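Local structure of NAD(+) phosphorylase MbcT (Mycobacterium tuberculosis, 6FKG) at residues T93-D98 and Q168-V173; P51-A56 and V131-W136. The protein degrades NAD(+) by phosphorolysis, yielding ADP-ribose 1''-phosphate and nicotinamide, and kills the cell unless its cognate antitoxin MbcA blocks the active site. One frame throughout, in Å; residues are numbered along the deposited sequence.

Contact 1. Residues T93-D98 and Q168-V173; sequences TIDVTD and QLRQSV
The guanidinium of Arg170 carries CB of Asp95 over one of its faces, while its NE meets OD2 of the Asp95 carboxylate at 2.8 Å in a salt bridge. The two planes stand 75° apart and the N-H...O angle is only 122°, so as a hydrogen bond it is weak. The bend at chi2 (-40°) folds the arginine back over the aspartate, bringing its CG within 3.2 Å of the same OD2. OD1 is hydrogen-bonded to OG1 of Thr24 on strand 19-30, the neighbour on the other side of strand 89-103, so the carboxylate is held at both oxygens and its rotation is probably restricted. The more open face that Asp95 shares with Thr93, Gln168 and Gln171 suits such charged and polar groups. There CB of Thr93 lies 4.1 Å from CB of Gln171, and a water bonded to OG1 of Thr93 reaches OE1 of Gln171 weakly. On the other face the pair is apolar: CD1 of Leu169 touches CG1 of Ile94 at 3.8 Å, the buried isoleucine carrying the branched bulk that strands favour.

Between the backbones, Asp95 and Gln168 exchange two hydrogen bonds, and Thr93 N gives a nearly straight one to Gln171 O (2.8 Å). O of Thr93 receives Arg170 N at 2.8 Å and, weakly, Gln171 N at 3.4 Å. With Arg170 and Gln171 both opposite Thr93, the extra residue turns the arginine side chain toward segment 93-98: a classic beta bulge, set in the antiparallel pairing of strands 89-103 and 167-174 in the mixed sheet of the RES domain.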
ATOM      1  N   THR B  93      39.611  20.294  24.807  1.00 30.57           N
ATOM      2  CA  THR B  93      40.429  19.412  25.610  1.00 33.14           C
ATOM      3  C   THR B  93      39.576  18.951  26.777  1.00 34.54           C
ATOM      4  O   THR B  93      39.121  19.776  27.563  1.00 33.45           O
ATOM      5  CB  THR B  93      41.673  20.127  26.124  1.00 33.43           C
ATOM      6  OG1 THR B  93      42.415  20.642  25.013  1.00 36.22           O
ATOM      7  CG2 THR B  93      42.545  19.178  26.927  1.00 38.79           C
ATOM      8  N   ILE B  94      39.349  17.647  26.871  1.00 31.79           N
ATOM      9  CA  ILE B  94      38.420  17.090  27.851  1.00 33.60           C
ATOM     10  C   ILE B  94      39.102  15.978  28.623  1.00 35.91           C
ATOM     11  O   ILE B  94      39.482  14.954  28.054  1.00 36.14           O
ATOM     12  CB  ILE B  94      37.140  16.556  27.179  1.00 35.56           C
ATOM     13  CG1 ILE B  94      36.400  17.702  26.469  1.00 32.24           C
ATOM     14  CG2 ILE B  94      36.236  15.859  28.213  1.00 35.08           C
ATOM     15  CD1 ILE B  94      35.341  17.252  25.455  1.00 30.88           C
ATOM     16  N   ASP B  95      39.278  16.200  29.921  1.00 41.98           N
ATOM     17  CA  ASP B  95      39.844  15.188  30.803  1.00 46.42           C
ATOM     18  C   ASP B  95      38.805  14.114  31.126  1.00 45.33           C
ATOM     19  O   ASP B  95      37.686  14.416  31.563  1.00 42.97           O
ATOM     20  CB  ASP B  95      40.362  15.818  32.100  1.00 44.27           C
ATOM     21  CG  ASP B  95      41.697  16.514  31.927  1.00 52.48           C
ATOM     22  OD1 ASP B  95      42.392  16.247  30.927  1.00 48.04           O
ATOM     23  OD2 ASP B  95      42.067  17.312  32.813  1.00 61.71           O
ATOM     24  N   VAL B  96      39.187  12.860  30.911  1.00 39.82           N
ATOM     25  CA  VAL B  96      38.320  11.717  31.203  1.00 41.31           C
ATOM     26  C   VAL B  96      38.894  10.954  32.398  1.00 41.71           C
ATOM     27  O   VAL B  96      40.079  10.615  32.404  1.00 48.83           O
ATOM     28  CB  VAL B  96      38.195  10.778  29.983  1.00 40.62           C
ATOM     29  CG1 VAL B  96      37.343   9.560  30.317  1.00 32.59           C
ATOM     30  CG2 VAL B  96      37.635  11.538  28.788  1.00 34.44           C
ATOM     31  N   THR B  97      38.060  10.684  33.400  1.00 42.45           N
ATOM     32  CA  THR B  97      38.526  10.048  34.631  1.00 41.24           C
ATOM     33  C   THR B  97      37.738   8.794  34.978  1.00 43.96           C
ATOM     34  O   THR B  97      36.517   8.834  35.126  1.00 43.91           O
ATOM     35  CB  THR B  97      38.449  11.022  35.827  1.00 46.47           C
ATOM     36  OG1 THR B  97      39.187  12.209  35.513  1.00 49.41           O
ATOM     37  CG2 THR B  97      39.026  10.379  37.099  1.00 46.43           C
ATOM     38  N   ASP B  98      38.466   7.686  35.099  1.00 46.39           N
ATOM     39  CA  ASP B  98      37.925   6.390  35.502  1.00 49.59           C
ATOM     40  C   ASP B  98      36.667   5.959  34.740  1.00 49.43           C
ATOM     41  O   ASP B  98      35.745   5.404  35.332  1.00 46.87           O
ATOM     42  CB  ASP B  98      37.644   6.400  37.005  1.00 53.59           C
ATOM     43  CG  ASP B  98      38.902   6.606  37.825  1.00 58.99           C
ATOM     44  OD1 ASP B  98      39.965   6.082  37.427  1.00 53.59           O
ATOM     45  OD2 ASP B  98      38.830   7.291  38.865  1.00 63.27           O
ATOM     46  N   GLN B 168      35.531  16.284  32.091  1.00 47.50           N
ATOM     47  CA  GLN B 168      35.712  17.675  32.484  1.00 41.51           C
ATOM     48  C   GLN B 168      36.348  18.478  31.370  1.00 42.10           C
ATOM     49  O   GLN B 168      37.472  18.184  30.952  1.00 43.32           O
ATOM     50  CB  GLN B 168      36.568  17.772  33.747  1.00 45.51           C
ATOM     51  CG  GLN B 168      35.889  17.229  34.997  1.00 65.46           C
ATOM     52  CD  GLN B 168      36.820  17.184  36.195  1.00 76.99           C
ATOM     53  OE1 GLN B 168      37.927  16.648  36.118  1.00 85.24           O
ATOM     54  NE2 GLN B 168      36.376  17.754  37.307  1.00 71.35           N
ATOM     55  N   LEU B 169      35.623  19.483  30.887  1.00 40.03           N
ATOM     56  CA  LEU B 169      36.143  20.372  29.851  1.00 43.10           C
ATOM     57  C   LEU B 169      37.246  21.239  30.443  1.00 44.70           C
ATOM     58  O   LEU B 169      37.011  21.951  31.414  1.00 48.34           O
ATOM     59  CB  LEU B 169      35.032  21.254  29.280  1.00 41.79           C
ATOM     60  CG  LEU B 169      35.466  22.240  28.202  1.00 41.81           C
ATOM     61  CD1 LEU B 169      35.968  21.482  26.971  1.00 32.51           C
ATOM     62  CD2 LEU B 169      34.327  23.193  27.844  1.00 42.41           C
ATOM     63  N   ARG B 170      38.445  21.163  29.869  1.00 35.89           N
ATOM     64  CA  ARG B 170      39.598  21.901  30.387  1.00 41.51           C
ATOM     65  C   ARG B 170      39.852  23.159  29.582  1.00 44.38           C
ATOM     66  O   ARG B 170      40.259  24.173  30.121  1.00 46.48           O
ATOM     67  CB  ARG B 170      40.862  21.035  30.371  1.00 42.28           C
ATOM     68  CG  ARG B 170      40.866  19.900  31.374  1.00 46.40           C
ATOM     69  CD  ARG B 170      40.270  20.340  32.706  1.00 53.00           C
ATOM     70  NE  ARG B 170      40.820  19.573  33.818  1.00 64.30           N
ATOM     71  CZ  ARG B 170      40.185  19.354  34.967  1.00 81.06           C
ATOM     72  NH1 ARG B 170      38.962  19.833  35.162  1.00 83.03           N
ATOM     73  NH2 ARG B 170      40.771  18.644  35.920  1.00 84.37           N
ATOM     74  N   GLN B 171      39.609  23.089  28.278  1.00 37.05           N
ATOM     75  CA  GLN B 171      40.022  24.163  27.387  1.00 44.99           C
ATOM     76  C   GLN B 171      39.300  24.044  26.053  1.00 35.09           C
ATOM     77  O   GLN B 171      39.019  22.941  25.609  1.00 34.00           O
ATOM     78  CB  GLN B 171      41.539  24.109  27.190  1.00 52.55           C
ATOM     79  CG  GLN B 171      42.116  25.129  26.236  1.00 57.74           C
ATOM     80  CD  GLN B 171      43.565  24.831  25.917  1.00 65.92           C
ATOM     81  OE1 GLN B 171      43.932  24.621  24.762  1.00 73.81           O
ATOM     82  NE2 GLN B 171      44.396  24.797  26.947  1.00 68.50           N
ATOM     83  N   SER B 172      38.984  25.180  25.436  1.00 35.82           N
ATOM     84  CA  SER B 172      38.435  25.205  24.070  1.00 38.59           C
ATOM     85  C   SER B 172      39.181  26.274  23.283  1.00 40.26           C
ATOM     86  O   SER B 172      39.354  27.383  23.777  1.00 40.38           O
ATOM     87  CB  SER B 172      36.929  25.516  24.061  1.00 37.49           C
ATOM     88  OG  SER B 172      36.172  24.559  24.783  1.00 35.80           O
ATOM     89  N   VAL B 173      39.622  25.957  22.070  1.00 36.02           N
ATOM     90  CA  VAL B 173      40.335  26.940  21.260  1.00 34.11           C
ATOM     91  C   VAL B 173      39.806  26.901  19.840  1.00 34.08           C
ATOM     92  O   VAL B 173      39.273  25.888  19.413  1.00 33.00           O
ATOM     93  CB  VAL B 173      41.868  26.694  21.237  1.00 34.18           C
ATOM     94  CG1 VAL B 173      42.446  26.847  22.642  1.00 40.15           C
ATOM     95  CG2 VAL B 173      42.190  25.316  20.637  1.00 34.60           C
TER
HETATM   96  O   HOH W   1      41.672  22.642  23.319  1.00 38.38           O

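Contact 2. Residues P51-A56 and V131-W136; sequences PLLFPA and VGHAAW
Phe54 and Trp136 lie ring on ring, the phenyl against the five-membered part of the indole with centroids 3.9 Å apart and planes at 20°. The packing is tightest at CD2 of Phe54, which comes within 3.2 Å of CD2 of Trp136 over the middle of the indole. Two broad flat rings suit this place because stacking buries much apolar surface. As the side chains run past each other in opposite directions, each also lays its CB over the partner's ring: CB of Phe54 sits above the pyrrole and CB of Trp136 above the phenyl, a pair of reciprocal CH-pi contacts. Phe54 achieves this with CG between its backbone N and carbonyl carbon (chi1 52°), and Trp136 by swinging CG anti to N (chi1 164°). CA of His133 lies near the plane of the phenyl, 4.3 Å from CZ, and Gly132, with no side chain, adds only its O, 4.1 Å from CZ of Phe54.

Toward the partly exposed side the packing thins out to a single methyl: CD1 of Leu53 approaches NE2 of His133 obliquely at 3.4 Å, with CZ3 of Trp136 only at 4.5 Å from it. Here the antitoxin completes the surface, Tyr60 of a neighbouring MbcA chain packing on Leu53 and meeting the ring of Trp136 at a slant. Within MbcT, Arg161 makes a cation-pi contact with Trp136 and also binds its carbonyl oxygen.

Loop 51-56 and helix 126-137 are therefore joined by dispersion and pi contacts rather than by hydrogen bonds between these segments; the polar end of His133, NE2, is instead hydrogen-bonded to Tyr60 of MbcA, consistent with this patch being part of the surface the antitoxin covers.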
ATOM      1  N   PRO B  51      21.623   5.184  15.451  1.00 33.63           N
ATOM      2  CA  PRO B  51      20.919   6.439  15.713  1.00 34.11           C
ATOM      3  C   PRO B  51      19.725   6.247  16.644  1.00 40.16           C
ATOM      4  O   PRO B  51      19.323   5.110  16.884  1.00 35.48           O
ATOM      5  CB  PRO B  51      20.468   6.881  14.321  1.00 36.06           C
ATOM      6  CG  PRO B  51      20.362   5.610  13.531  1.00 38.58           C
ATOM      7  CD  PRO B  51      21.404   4.689  14.075  1.00 36.39           C
ATOM      8  N   LEU B  52      19.224   7.354  17.187  1.00 33.96           N
ATOM      9  CA  LEU B  52      17.905   7.432  17.823  1.00 34.98           C
ATOM     10  C   LEU B  52      17.745   6.715  19.160  1.00 35.90           C
ATOM     11  O   LEU B  52      16.618   6.591  19.648  1.00 49.84           O
ATOM     12  CB  LEU B  52      16.827   6.893  16.869  1.00 43.59           C
ATOM     13  CG  LEU B  52      16.775   7.424  15.435  1.00 53.43           C
ATOM     14  CD1 LEU B  52      15.629   6.762  14.670  1.00 59.90           C
ATOM     15  CD2 LEU B  52      16.642   8.938  15.419  1.00 50.45           C
ATOM     16  N   LEU B  53      18.823   6.221  19.755  1.00 32.13           N
ATOM     17  CA  LEU B  53      18.667   5.544  21.044  1.00 38.07           C
ATOM     18  C   LEU B  53      19.364   6.262  22.193  1.00 42.32           C
ATOM     19  O   LEU B  53      18.858   6.293  23.322  1.00 42.06           O
ATOM     20  CB  LEU B  53      19.178   4.109  20.955  1.00 40.57           C
ATOM     21  CG  LEU B  53      18.222   3.148  20.247  1.00 45.37           C
ATOM     22  CD1 LEU B  53      18.813   1.748  20.214  1.00 48.77           C
ATOM     23  CD2 LEU B  53      16.857   3.160  20.929  1.00 41.24           C
ATOM     24  N   PHE B  54      20.534   6.825  21.919  1.00 30.90           N
ATOM     25  CA  PHE B  54      21.291   7.470  22.982  1.00 29.85           C
ATOM     26  C   PHE B  54      22.251   8.478  22.400  1.00 30.28           C
ATOM     27  O   PHE B  54      22.739   8.290  21.290  1.00 32.90           O
ATOM     28  CB  PHE B  54      22.061   6.435  23.839  1.00 31.80           C
ATOM     29  CG  PHE B  54      22.934   5.461  23.036  1.00 29.54           C
ATOM     30  CD1 PHE B  54      24.256   5.760  22.747  1.00 36.76           C
ATOM     31  CD2 PHE B  54      22.429   4.234  22.620  1.00 30.24           C
ATOM     32  CE1 PHE B  54      25.063   4.852  22.026  1.00 36.18           C
ATOM     33  CE2 PHE B  54      23.209   3.327  21.916  1.00 32.59           C
ATOM     34  CZ  PHE B  54      24.530   3.630  21.614  1.00 32.22           C
ATOM     35  N   PRO B  55      22.533   9.552  23.157  1.00 32.58           N
ATOM     36  CA  PRO B  55      23.593  10.484  22.778  1.00 29.55           C
ATOM     37  C   PRO B  55      24.940   9.793  22.852  1.00 31.70           C
ATOM     38  O   PRO B  55      25.141   8.874  23.658  1.00 33.11           O
ATOM     39  CB  PRO B  55      23.494  11.610  23.824  1.00 39.72           C
ATOM     40  CG  PRO B  55      22.210  11.389  24.555  1.00 40.83           C
ATOM     41  CD  PRO B  55      21.861   9.940  24.411  1.00 39.19           C
ATOM     42  N   ALA B  56      25.860  10.222  22.002  1.00 29.34           N
ATOM     43  CA  ALA B  56      27.219   9.686  22.044  1.00 27.84           C
ATOM     44  C   ALA B  56      28.205  10.775  21.672  1.00 28.47           C
ATOM     45  O   ALA B  56      27.907  11.626  20.836  1.00 30.00           O
ATOM     46  CB  ALA B  56      27.364   8.479  21.101  1.00 27.21           C
ATOM     47  N   VAL B 131      28.026  -3.364  18.176  1.00 29.62           N
ATOM     48  CA  VAL B 131      28.880  -3.501  19.349  1.00 31.65           C
ATOM     49  C   VAL B 131      28.691  -2.315  20.310  1.00 33.27           C
ATOM     50  O   VAL B 131      28.552  -2.511  21.528  1.00 32.82           O
ATOM     51  CB  VAL B 131      30.374  -3.645  18.936  1.00 32.74           C
ATOM     52  CG1 VAL B 131      31.280  -3.560  20.147  1.00 37.83           C
ATOM     53  CG2 VAL B 131      30.592  -4.971  18.205  1.00 31.90           C
ATOM     54  N   GLY B 132      28.672  -1.094  19.780  1.00 28.82           N
ATOM     55  CA  GLY B 132      28.422   0.080  20.616  1.00 29.94           C
ATOM     56  C   GLY B 132      27.040   0.018  21.247  1.00 31.99           C
ATOM     57  O   GLY B 132      26.861   0.352  22.420  1.00 30.55           O
ATOM     58  N   HIS B 133      26.052  -0.423  20.475  1.00 30.35           N
ATOM     59  CA  HIS B 133      24.699  -0.584  20.997  1.00 29.86           C
ATOM     60  C   HIS B 133      24.696  -1.524  22.202  1.00 35.71           C
ATOM     61  O   HIS B 133      24.108  -1.226  23.238  1.00 31.16           O
ATOM     62  CB  HIS B 133      23.781  -1.122  19.912  1.00 32.00           C
ATOM     63  CG  HIS B 133      22.342  -1.217  20.316  1.00 35.33           C
ATOM     64  ND1 HIS B 133      21.413  -1.921  19.578  1.00 46.58           N
ATOM     65  CD2 HIS B 133      21.662  -0.676  21.355  1.00 36.48           C
ATOM     66  CE1 HIS B 133      20.226  -1.824  20.154  1.00 46.25           C
ATOM     67  NE2 HIS B 133      20.354  -1.078  21.239  1.00 36.86           N
ATOM     68  N   ALA B 134      25.359  -2.663  22.063  1.00 31.03           N
ATOM     69  CA  ALA B 134      25.374  -3.658  23.137  1.00 33.78           C
ATOM     70  C   ALA B 134      26.099  -3.138  24.381  1.00 34.24           C
ATOM     71  O   ALA B 134      25.661  -3.388  25.502  1.00 33.57           O
ATOM     72  CB  ALA B 134      26.019  -4.952  22.650  1.00 34.62           C
ATOM     73  N   ALA B 135      27.205  -2.422  24.193  1.00 30.57           N
ATOM     74  CA  ALA B 135      27.959  -1.900  25.335  1.00 30.37           C
ATOM     75  C   ALA B 135      27.085  -0.928  26.118  1.00 34.14           C
ATOM     76  O   ALA B 135      27.050  -0.962  27.354  1.00 33.28           O
ATOM     77  CB  ALA B 135      29.255  -1.212  24.881  1.00 30.95           C
ATOM     78  N   TRP B 136      26.380  -0.066  25.389  1.00 32.70           N
ATOM     79  CA  TRP B 136      25.465   0.889  26.013  1.00 30.52           C
ATOM     80  C   TRP B 136      24.325   0.173  26.716  1.00 33.63           C
ATOM     81  O   TRP B 136      23.915   0.541  27.825  1.00 30.50           O
ATOM     82  CB  TRP B 136      24.902   1.849  24.972  1.00 30.27           C
ATOM     83  CG  TRP B 136      23.684   2.608  25.463  1.00 31.25           C
ATOM     84  CD1 TRP B 136      23.676   3.735  26.245  1.00 30.03           C
ATOM     85  CD2 TRP B 136      22.310   2.287  25.204  1.00 32.13           C
ATOM     86  NE1 TRP B 136      22.370   4.136  26.487  1.00 33.95           N
ATOM     87  CE2 TRP B 136      21.519   3.266  25.851  1.00 34.06           C
ATOM     88  CE3 TRP B 136      21.669   1.275  24.469  1.00 29.90           C
ATOM     89  CZ2 TRP B 136      20.123   3.261  25.788  1.00 34.14           C
ATOM     90  CZ3 TRP B 136      20.275   1.269  24.413  1.00 34.36           C
ATOM     91  CH2 TRP B 136      19.521   2.258  25.064  1.00 33.24           C
TER

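In the fold
Contact 1 is a surface contact and contact 2 a partly buried one, and they share no secondary-structure element: the first pairs two strands of the mixed sheet, the second sets a loop against a helix. Their centres are 22 Å apart and their nearest atoms about 10 Å, so they do not touch, although their segments alternate along the chain. Backbone hydrogen bonding, interrupted by one bulge, dominates at the sheet, with charge on its more open face; aromatic packing dominates between loop and helix. Their surroundings differ too: no other protein chain touches the segments of contact 1, whereas contact 2 lies against MbcA and forms part of the toxin-antitoxin interface.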